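Local coordinates for protein 2-oxoglutarate dehydrogenase E3 component (Thermus thermophilus, PDB 2EQ7) that probably catalyses, with bound FAD, the oxidation of protein-linked dihydrolipoyl groups by NAD(+), as the E3 component of the 2-oxoglutarate dehydrogenase complex, at residues Arg153-Thr158 / Arg255-Val260; Asp200-Thr205 / Ile225-Arg230. One frame throughout, in Å; residues are numbered along the deposited sequence.

Contact 1 (Arg153-Thr158 / Arg255-Val260); sequences RVVTST and RVLVAV. With NAD (nicotinamide-adenine-dinucleotide), chain E.
Arg255 lays its side chain against the backbone and CG of Arg153: Arg255 CD lies 3.7 Å from Arg153 O, and Arg255 NH1 3.7 Å from Arg153 CG. A bend at chi2 (-71°) turns the Arg255 chain toward the backbone of Arg153. The two guanidinium planes are nearly perpendicular and their charged atoms stay apart: Arg153 leads away to a salt bridge with Asp150 and a hydrogen bond to Ala238 O, while Arg255 NH1 bonds weakly to Lys239 O. With an alanine in place of Arg255, the backbone of Arg153 would probably lose the aliphatic cover over its carbonyl, and Lys239 O a weak donor. Beyond the arginines the segments pair as parallel strands. Val256 N donates to Arg153 O and its own O accepts from Val155 N; Val258 N then meets Val155 O at 2.9 Å in a practically straight bond (179°). On one face Val154 CG1 packs 3.8 Å from Val258 CG2. On the other, Leu257 carries CG anti to its backbone N (chi1 162°) and sets CD1 3.5 Å from Ser157 N, against the backbone where the chain enters helix 157-160. Past Val258 N the link passes through a water, which accepts from Ser157 N (2.8 Å) and donates to Val258 O (2.7 Å). Val260 reaches the bound NAD, its CG1 3.7 Å from N7A of the adenine. Strand 154-155 is the outermost of the parallel sheet in the NAD-binding Rossmann-type domain, and 255-258 lies between it and strand 169-173; Val154 and Val256 face strands 231-237 and 240-245, while Leu257 and Ser157 pack on Leu182 of helix 177-188.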
# COMPACT_ATOMS: atom_id res chain seq x y z
N ARG A 153 16.25 32.03 12.30
CA ARG A 153 15.43 31.90 13.50
C ARG A 153 13.95 31.82 13.11
O ARG A 153 13.19 31.04 13.67
CB ARG A 153 15.68 33.09 14.42
CG ARG A 153 17.09 33.10 15.00
CD ARG A 153 17.46 34.46 15.56
NE ARG A 153 17.61 35.46 14.50
CZ ARG A 153 17.97 36.72 14.70
NH1 ARG A 153 18.08 37.56 13.68
NH2 ARG A 153 18.23 37.15 15.93
N VAL A 154 13.56 32.66 12.15
CA VAL A 154 12.19 32.67 11.62
C VAL A 154 12.45 32.13 10.22
O VAL A 154 13.05 32.81 9.38
CB VAL A 154 11.60 34.08 11.57
CG1 VAL A 154 10.23 34.05 10.89
CG2 VAL A 154 11.46 34.63 12.98
N VAL A 155 11.98 30.91 9.98
CA VAL A 155 12.24 30.23 8.72
C VAL A 155 11.07 29.77 7.88
O VAL A 155 9.91 29.86 8.28
CB VAL A 155 13.09 28.97 9.01
CG1 VAL A 155 14.32 29.33 9.82
CG2 VAL A 155 12.25 27.95 9.78
N THR A 156 11.40 29.28 6.68
CA THR A 156 10.42 28.72 5.77
C THR A 156 10.69 27.22 5.89
O THR A 156 11.60 26.81 6.62
CB THR A 156 10.65 29.14 4.30
OG1 THR A 156 11.90 28.61 3.84
CG2 THR A 156 10.67 30.66 4.18
N SER A 157 9.92 26.40 5.18
CA SER A 157 10.12 24.96 5.24
C SER A 157 11.54 24.53 4.88
O SER A 157 12.06 23.57 5.43
CB SER A 157 9.11 24.27 4.31
OG SER A 157 9.15 24.85 3.02
N THR A 158 12.17 25.25 3.96
CA THR A 158 13.52 24.89 3.54
C THR A 158 14.51 24.82 4.71
O THR A 158 15.25 23.84 4.84
CB THR A 158 14.05 25.87 2.48
OG1 THR A 158 13.25 25.75 1.30
CG2 THR A 158 15.51 25.56 2.13
N ARG A 255 12.66 28.64 17.51
CA ARG A 255 12.51 28.67 16.06
C ARG A 255 11.03 28.85 15.72
O ARG A 255 10.16 28.39 16.45
CB ARG A 255 13.02 27.36 15.44
CG ARG A 255 14.54 27.16 15.53
CD ARG A 255 15.26 28.12 14.60
NE ARG A 255 16.71 27.97 14.59
CZ ARG A 255 17.55 28.69 15.32
NH1 ARG A 255 17.10 29.63 16.14
NH2 ARG A 255 18.86 28.51 15.20
N VAL A 256 10.76 29.54 14.62
CA VAL A 256 9.39 29.72 14.18
C VAL A 256 9.34 29.40 12.70
O VAL A 256 10.06 30.00 11.90
CB VAL A 256 8.89 31.17 14.38
CG1 VAL A 256 7.45 31.28 13.87
CG2 VAL A 256 8.95 31.55 15.85
N LEU A 257 8.50 28.43 12.35
CA LEU A 257 8.34 28.04 10.96
C LEU A 257 7.10 28.74 10.43
O LEU A 257 6.02 28.61 11.00
CB LEU A 257 8.14 26.52 10.86
CG LEU A 257 7.53 26.00 9.56
CD1 LEU A 257 8.39 26.40 8.37
CD2 LEU A 257 7.38 24.48 9.65
N VAL A 258 7.27 29.52 9.37
CA VAL A 258 6.15 30.21 8.75
C VAL A 258 5.72 29.34 7.58
O VAL A 258 6.42 29.24 6.58
CB VAL A 258 6.56 31.61 8.25
CG1 VAL A 258 5.37 32.29 7.57
CG2 VAL A 258 7.06 32.45 9.42
N ALA A 259 4.57 28.69 7.74
CA ALA A 259 4.05 27.79 6.71
C ALA A 259 2.58 28.12 6.49
O ALA A 259 1.70 27.31 6.75
CB ALA A 259 4.20 26.34 7.17
N VAL A 260 2.34 29.34 6.02
CA VAL A 260 0.97 29.79 5.78
C VAL A 260 0.54 29.62 4.33
O VAL A 260 -0.49 30.17 3.92
CB VAL A 260 0.80 31.27 6.21
CG1 VAL A 260 1.03 31.39 7.71
CG2 VAL A 260 1.78 32.15 5.44
PA NAD E . -1.45 25.27 3.28
O1A NAD E . -2.48 25.92 2.46
O2A NAD E . -1.48 23.68 2.98
O5B NAD E . -1.75 25.53 4.84
C5B NAD E . -1.66 26.93 5.11
C4B NAD E . -2.36 27.20 6.44
O4B NAD E . -1.89 28.43 7.03
C3B NAD E . -3.88 27.34 6.24
O3B NAD E . -4.57 26.31 6.97
C2B NAD E . -4.18 28.76 6.75
O2B NAD E . -5.48 28.86 7.34
C1B NAD E . -3.01 29.01 7.73
N9A NAD E . -2.78 30.45 7.97
C8A NAD E . -2.73 31.46 7.04
N7A NAD E . -2.50 32.60 7.62
C5A NAD E . -2.37 32.41 8.96
C6A NAD E . -2.12 33.24 10.09
N6A NAD E . -1.94 34.61 9.93
N1A NAD E . -2.07 32.68 11.32
C2A NAD E . -2.24 31.36 11.49
N3A NAD E . -2.48 30.55 10.46
C4A NAD E . -2.55 31.02 9.20
O3 NAD E . -0.02 25.91 2.86
PN NAD E . 1.24 24.88 3.07
O1N NAD E . 0.95 23.88 4.21
O2N NAD E . 2.50 25.72 3.42
O5D NAD E . 1.54 24.03 1.72
C5D NAD E . 1.36 24.86 0.58
C4D NAD E . 0.96 24.01 -0.64
O4D NAD E . 1.87 22.86 -0.82
C3D NAD E . -0.47 23.45 -0.48
O3D NAD E . -1.24 23.69 -1.66
C2D NAD E . -0.27 21.96 -0.19
O2D NAD E . -1.34 21.16 -0.72
C1D NAD E . 1.09 21.62 -0.81
N1N NAD E . 1.76 20.57 0.01
C2N NAD E . 1.39 19.28 -0.15
C3N NAD E . 2.01 18.26 0.63
C7N NAD E . 1.62 16.84 0.49
O7N NAD E . 0.73 16.53 -0.27
N7N NAD E . 2.25 15.88 1.21
C4N NAD E . 3.01 18.64 1.56
C5N NAD E . 3.36 19.98 1.68
C6N NAD E . 2.71 20.94 0.89
O HOH W 1 7.40 27.46 4.78

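Contact 2 (Asp200-Thr205 / Ile225-Arg230). With NAD (nicotinamide-adenine-dinucleotide), chain E.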
# COMPACT_ATOMS: atom_id res chain seq x y z
N ASP A 200 -10.78 27.27 11.71
CA ASP A 200 -11.33 26.42 12.76
C ASP A 200 -10.94 24.95 12.60
O ASP A 200 -11.37 24.11 13.39
CB ASP A 200 -12.86 26.55 12.78
CG ASP A 200 -13.32 27.85 13.42
OD1 ASP A 200 -14.54 28.13 13.37
OD2 ASP A 200 -12.48 28.58 13.98
N ARG A 201 -10.14 24.66 11.59
CA ARG A 201 -9.68 23.30 11.33
C ARG A 201 -8.30 23.34 10.69
O ARG A 201 -7.89 24.37 10.16
CB ARG A 201 -10.68 22.56 10.42
CG ARG A 201 -11.07 23.30 9.13
CD ARG A 201 -10.04 23.13 8.02
NE ARG A 201 -10.05 21.80 7.43
CZ ARG A 201 -10.95 21.38 6.54
NH1 ARG A 201 -11.91 22.18 6.13
NH2 ARG A 201 -10.87 20.15 6.04
N ILE A 202 -7.57 22.23 10.76
CA ILE A 202 -6.25 22.14 10.15
C ILE A 202 -6.40 21.33 8.86
O ILE A 202 -7.49 20.83 8.56
CB ILE A 202 -5.23 21.41 11.06
CG1 ILE A 202 -5.73 19.99 11.38
CG2 ILE A 202 -5.01 22.21 12.34
CD1 ILE A 202 -4.72 19.15 12.14
N LEU A 203 -5.32 21.20 8.10
CA LEU A 203 -5.32 20.44 6.85
C LEU A 203 -6.55 20.77 6.00
O LEU A 203 -7.47 19.96 5.87
CB LEU A 203 -5.29 18.93 7.17
CG LEU A 203 -4.09 18.50 8.03
CD1 LEU A 203 -4.24 17.05 8.44
CD2 LEU A 203 -2.79 18.72 7.26
N PRO A 204 -6.55 21.96 5.39
CA PRO A 204 -7.65 22.45 4.55
C PRO A 204 -8.02 21.63 3.31
O PRO A 204 -9.13 21.78 2.80
CB PRO A 204 -7.20 23.87 4.19
CG PRO A 204 -5.71 23.74 4.16
CD PRO A 204 -5.44 22.93 5.40
N THR A 205 -7.13 20.78 2.82
CA THR A 205 -7.44 19.99 1.63
C THR A 205 -8.02 18.62 1.94
O THR A 205 -8.40 17.88 1.04
CB THR A 205 -6.21 19.79 0.72
OG1 THR A 205 -5.19 19.07 1.43
CG2 THR A 205 -5.66 21.13 0.25
N ILE A 225 -2.06 22.26 19.44
CA ILE A 225 -2.66 22.78 18.22
C ILE A 225 -3.78 23.74 18.59
O ILE A 225 -4.79 23.34 19.17
CB ILE A 225 -3.23 21.64 17.34
CG1 ILE A 225 -2.11 20.69 16.92
CG2 ILE A 225 -3.91 22.23 16.10
CD1 ILE A 225 -2.57 19.49 16.12
N ARG A 226 -3.58 25.01 18.27
CA ARG A 226 -4.56 26.03 18.58
C ARG A 226 -5.16 26.58 17.29
O ARG A 226 -4.46 27.24 16.51
CB ARG A 226 -3.91 27.16 19.39
CG ARG A 226 -3.34 26.72 20.74
CD ARG A 226 -2.59 27.86 21.44
NE ARG A 226 -3.43 29.05 21.60
CZ ARG A 226 -3.03 30.18 22.17
NH1 ARG A 226 -1.79 30.30 22.64
NH2 ARG A 226 -3.87 31.21 22.25
N THR A 227 -6.43 26.30 17.06
CA THR A 227 -7.12 26.79 15.87
C THR A 227 -7.84 28.09 16.22
O THR A 227 -7.96 28.44 17.39
CB THR A 227 -8.15 25.77 15.35
OG1 THR A 227 -9.07 25.44 16.41
CG2 THR A 227 -7.46 24.50 14.87
N GLY A 228 -8.31 28.79 15.19
CA GLY A 228 -9.01 30.05 15.41
C GLY A 228 -8.08 31.12 15.95
O GLY A 228 -8.51 32.04 16.63
N VAL A 229 -6.79 30.99 15.62
CA VAL A 229 -5.78 31.93 16.08
C VAL A 229 -5.08 32.63 14.91
O VAL A 229 -4.41 31.98 14.11
CB VAL A 229 -4.69 31.21 16.91
CG1 VAL A 229 -3.56 32.18 17.25
CG2 VAL A 229 -5.31 30.65 18.18
N ARG A 230 -5.23 33.94 14.81
CA ARG A 230 -4.58 34.66 13.73
C ARG A 230 -3.28 35.28 14.22
O ARG A 230 -3.28 36.14 15.11
CB ARG A 230 -5.48 35.77 13.17
CG ARG A 230 -4.88 36.51 11.98
CD ARG A 230 -5.90 37.42 11.31
NE ARG A 230 -6.26 38.57 12.14
CZ ARG A 230 -5.57 39.70 12.19
NH1 ARG A 230 -4.47 39.85 11.47
NH2 ARG A 230 -5.98 40.69 12.97
PA NAD E . -1.45 25.27 3.28
O1A NAD E . -2.48 25.92 2.46
O2A NAD E . -1.48 23.68 2.98
O5B NAD E . -1.75 25.53 4.84
C5B NAD E . -1.66 26.93 5.11
C4B NAD E . -2.36 27.20 6.44
O4B NAD E . -1.89 28.43 7.03
C3B NAD E . -3.88 27.34 6.24
O3B NAD E . -4.57 26.31 6.97
C2B NAD E . -4.18 28.76 6.75
O2B NAD E . -5.48 28.86 7.34
C1B NAD E . -3.01 29.01 7.73
N9A NAD E . -2.78 30.45 7.97
C8A NAD E . -2.73 31.46 7.04
N7A NAD E . -2.50 32.60 7.62
C5A NAD E . -2.37 32.41 8.96
C6A NAD E . -2.12 33.24 10.09
N6A NAD E . -1.94 34.61 9.93
N1A NAD E . -2.07 32.68 11.32
C2A NAD E . -2.24 31.36 11.49
N3A NAD E . -2.48 30.55 10.46
C4A NAD E . -2.55 31.02 9.20
O3 NAD E . -0.02 25.91 2.86
PN NAD E . 1.24 24.88 3.07
O1N NAD E . 0.95 23.88 4.21
O2N NAD E . 2.50 25.72 3.42
O5D NAD E . 1.54 24.03 1.72
C5D NAD E . 1.36 24.86 0.58
C4D NAD E . 0.96 24.01 -0.64
O4D NAD E . 1.87 22.86 -0.82
C3D NAD E . -0.47 23.45 -0.48
O3D NAD E . -1.24 23.69 -1.66
C2D NAD E . -0.27 21.96 -0.19
O2D NAD E . -1.34 21.16 -0.72
C1D NAD E . 1.09 21.62 -0.81
N1N NAD E . 1.76 20.57 0.01
C2N NAD E . 1.39 19.28 -0.15
C3N NAD E . 2.01 18.26 0.63
C7N NAD E . 1.62 16.84 0.49
O7N NAD E . 0.73 16.53 -0.27
N7N NAD E . 2.25 15.88 1.21
C4N NAD E . 3.01 18.64 1.56
C5N NAD E . 3.36 19.98 1.68
C6N NAD E . 2.71 20.94 0.89
O HOH W 2 -11.17 27.17 16.50
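Ile202 and Ile225 form the close, apolar part of this contact, their CG2 methyls meeting at 3.9 Å with the side chains crossing at about a right angle. Ile225 presents that methyl by holding CG2 anti to its backbone N, while Ile202 CG2 also looks across to Thr227 CG2 at 4.2 Å. Both isoleucines are buried. Toward solvent the fit becomes looser: Thr227 CB rests 4.0 Å from Asp200 C, and Asp200 OD2 comes no nearer than 4.0 Å to Gly228 CA. Here a water makes the polar link, donating to Asp200 OD2 (3.2 Å) and hydrogen-bonded to Thr227 OG1 (2.7 Å). The chain passes through Gly228 at positive phi (68°), and beyond it Val229 O lies 3.5 Å from C2A of the NAD adenine; from the 200-205 loop Pro204 CD approaches the ribose O3B at 3.8 Å. Helix 208-221, whose Ser211 bonds to Arg201 NH2, covers the apolar side through Glu215 and Phe218. Strand 192-196, this helix and the neighbouring parallel strand 224-226 form a beta-alpha-beta crossover of the Rossmann-type NAD-binding domain, the contact joining the loop before the helix to the strand after it.

How the contacts relate
Contacts 1 and 2 lie at opposite edges of one five-stranded parallel sheet, that of the NAD-binding domain: strand 154-155 is outermost on one side, strand 224-226 on the other, with 255-258, 169-173 and 192-196 between them. Their centres are about 17 Å apart and their nearest atoms about 8 Å, so they do not touch. Both segments of contact 2 fall, in sequence, between 153-158 and 255-260. Both contacts reach the same NAD, which lies by the residues that follow the C-terminal ends of strands 192-196, 224-226 and 255-258, as in Rossmann-type domains, and Ser157 of contact 1 also touches FAD.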